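Local coordinates for YHR177W (Saccharomyces cerevisiae, PDB 4M8B), which probably binds DNA as a fungal transcription factor, through the WOPR domain that this piece of the protein comprises, at residues F123-N128 against D176-V181. Residues are numbered along the deposited sequence; the frame is centred on the assembly and turned at random.
Sequences FSLKFN and DALQKV. With EDO (1,2-ethanediol), chain D; nucleotides of chain A.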
# COMPACT_ATOMS: atom_id res chain seq x y z
N PHE C 123 2.57 -2.15 3.92
CA PHE C 123 3.68 -3.02 4.27
C PHE C 123 4.82 -2.18 4.82
O PHE C 123 5.11 -1.10 4.30
CB PHE C 123 4.16 -3.80 3.04
CG PHE C 123 5.26 -4.78 3.32
CD1 PHE C 123 6.59 -4.36 3.36
CD2 PHE C 123 4.98 -6.11 3.54
CE1 PHE C 123 7.61 -5.25 3.62
CE2 PHE C 123 6.00 -7.02 3.80
CZ PHE C 123 7.31 -6.59 3.84
N SER C 124 5.46 -2.65 5.88
CA SER C 124 6.60 -1.95 6.46
C SER C 124 7.84 -2.83 6.43
O SER C 124 7.78 -4.01 6.77
CB SER C 124 6.30 -1.49 7.89
OG SER C 124 5.97 -2.58 8.72
N LEU C 125 8.96 -2.25 6.03
CA LEU C 125 10.22 -2.97 5.94
C LEU C 125 11.32 -2.23 6.68
O LEU C 125 11.62 -1.08 6.37
CB LEU C 125 10.62 -3.16 4.48
CG LEU C 125 12.01 -3.75 4.24
CD1 LEU C 125 12.03 -5.23 4.58
CD2 LEU C 125 12.46 -3.53 2.80
N LYS C 126 11.91 -2.89 7.67
CA LYS C 126 13.07 -2.36 8.36
C LYS C 126 14.31 -2.95 7.72
O LYS C 126 14.47 -4.17 7.67
CB LYS C 126 13.00 -2.69 9.85
CG LYS C 126 11.77 -2.13 10.53
CD LYS C 126 11.60 -2.67 11.94
CE LYS C 126 10.35 -2.10 12.59
NZ LYS C 126 10.38 -0.61 12.61
N PHE C 127 15.20 -2.09 7.23
CA PHE C 127 16.29 -2.54 6.37
C PHE C 127 17.52 -1.66 6.55
O PHE C 127 17.43 -0.44 6.53
CB PHE C 127 15.81 -2.52 4.92
CG PHE C 127 16.77 -3.15 3.95
CD1 PHE C 127 16.80 -4.52 3.78
CD2 PHE C 127 17.61 -2.36 3.18
CE1 PHE C 127 17.68 -5.10 2.88
CE2 PHE C 127 18.48 -2.93 2.27
CZ PHE C 127 18.51 -4.31 2.12
N ASN C 128 18.68 -2.30 6.72
CA ASN C 128 19.94 -1.58 6.89
C ASN C 128 20.32 -0.73 5.68
O ASN C 128 20.32 -1.22 4.55
CB ASN C 128 21.07 -2.55 7.22
CG ASN C 128 22.44 -1.92 7.09
OD1 ASN C 128 23.11 -2.05 6.06
ND2 ASN C 128 22.88 -1.22 8.14
N ASP C 176 15.99 -11.56 1.95
CA ASP C 176 16.09 -12.14 3.29
C ASP C 176 15.30 -11.31 4.29
O ASP C 176 14.53 -11.85 5.09
CB ASP C 176 17.55 -12.26 3.72
CG ASP C 176 18.31 -13.30 2.92
OD1 ASP C 176 17.68 -14.27 2.44
OD2 ASP C 176 19.55 -13.15 2.78
N ALA C 177 15.49 -9.99 4.25
CA ALA C 177 14.78 -9.07 5.12
C ALA C 177 13.27 -9.19 4.96
O ALA C 177 12.52 -9.11 5.94
CB ALA C 177 15.23 -7.64 4.86
N LEU C 178 12.82 -9.40 3.73
CA LEU C 178 11.40 -9.49 3.43
C LEU C 178 10.75 -10.76 3.97
O LEU C 178 9.59 -10.75 4.37
CB LEU C 178 11.16 -9.38 1.92
CG LEU C 178 11.31 -7.98 1.34
CD1 LEU C 178 11.19 -8.00 -0.18
CD2 LEU C 178 10.26 -7.06 1.94
N GLN C 179 11.50 -11.86 3.99
CA GLN C 179 10.96 -13.12 4.47
C GLN C 179 10.94 -13.17 6.00
O GLN C 179 10.14 -13.89 6.59
CB GLN C 179 11.73 -14.31 3.87
CG GLN C 179 13.15 -14.47 4.39
CD GLN C 179 13.24 -15.45 5.54
OE1 GLN C 179 12.32 -16.24 5.77
NE2 GLN C 179 14.35 -15.41 6.26
N LYS C 180 11.82 -12.39 6.63
CA LYS C 180 11.88 -12.32 8.09
C LYS C 180 10.68 -11.58 8.68
O LYS C 180 10.44 -11.64 9.88
CB LYS C 180 13.16 -11.62 8.55
CG LYS C 180 14.44 -12.41 8.34
CD LYS C 180 15.60 -11.80 9.13
CE LYS C 180 15.91 -10.38 8.67
NZ LYS C 180 16.56 -10.35 7.33
N VAL C 181 9.93 -10.89 7.82
CA VAL C 181 8.82 -10.05 8.27
C VAL C 181 7.56 -10.85 8.59
O VAL C 181 7.18 -11.76 7.84
CB VAL C 181 8.50 -8.96 7.24
CG1 VAL C 181 7.21 -8.24 7.60
CG2 VAL C 181 9.65 -7.98 7.13
C1 EDO D . 3.00 0.81 6.47
O1 EDO D . 4.43 0.68 6.52
C2 EDO D . 2.57 1.88 7.47
O2 EDO D . 2.78 3.18 6.90
P DG A 11 2.77 -1.45 10.78
OP1 DG A 11 4.01 -1.71 11.55
OP2 DG A 11 2.88 -1.03 9.37
O5' DG A 11 1.85 -2.75 10.85
C5' DG A 11 2.12 -3.82 11.77
C4' DG A 11 1.66 -3.50 13.19
O4' DG A 11 0.36 -2.88 13.18
C3' DG A 11 1.46 -4.71 14.09
O3' DG A 11 2.69 -5.09 14.70
C2' DG A 11 0.41 -4.24 15.11
C1' DG A 11 -0.27 -3.06 14.43
N9 DG A 11 -1.71 -3.18 14.22
C8 DG A 11 -2.37 -3.17 13.01
N7 DG A 11 -3.67 -3.27 13.13
C5 DG A 11 -3.89 -3.36 14.50
C6 DG A 11 -5.09 -3.49 15.22
O6 DG A 11 -6.26 -3.56 14.79
N1 DG A 11 -4.86 -3.54 16.59
C2 DG A 11 -3.62 -3.48 17.19
N2 DG A 11 -3.60 -3.54 18.53
N3 DG A 11 -2.48 -3.35 16.52
C4 DG A 11 -2.69 -3.30 15.18
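The Phe127 ring presents its edge to Ala177, whose CB lies in the ring plane, 3.7 Å from CD1. Phe27 of helix 16-28 meets the same ring with its plane nearly parallel. The Phe123 ring is met obliquely by two side chains. CD2 of Leu178 comes 3.5 Å from its CZ. CG1 of Val181 lies on the other side of the ring plane, 4.1 Å from CZ, also obliquely. The ring reaches both because CG is anti to the backbone N (chi1 -177°), which carries it out toward Leu178 and Val181. Between the two rings, CD1 of Leu125 packs 3.7 Å from Leu178 CD2 and 4.0 Å from Ala177 CB. The two leucine side chains meet at about a right angle. No hydrogen bond links the segments, so apolar side chains make the join. Leu19, Ala20 and Phe23 of helix 16-28 extend this core. Ser124 points away from the helix. Its OG lies 3.5 Å from OP2 of DG11 of chain A. The strand thus has a helix-packed side and a side near DNA phosphate. Helices 16-28 and 172-179, packed on one side of the antiparallel sheet, form part of the hydrophobic core of this WOPR domain.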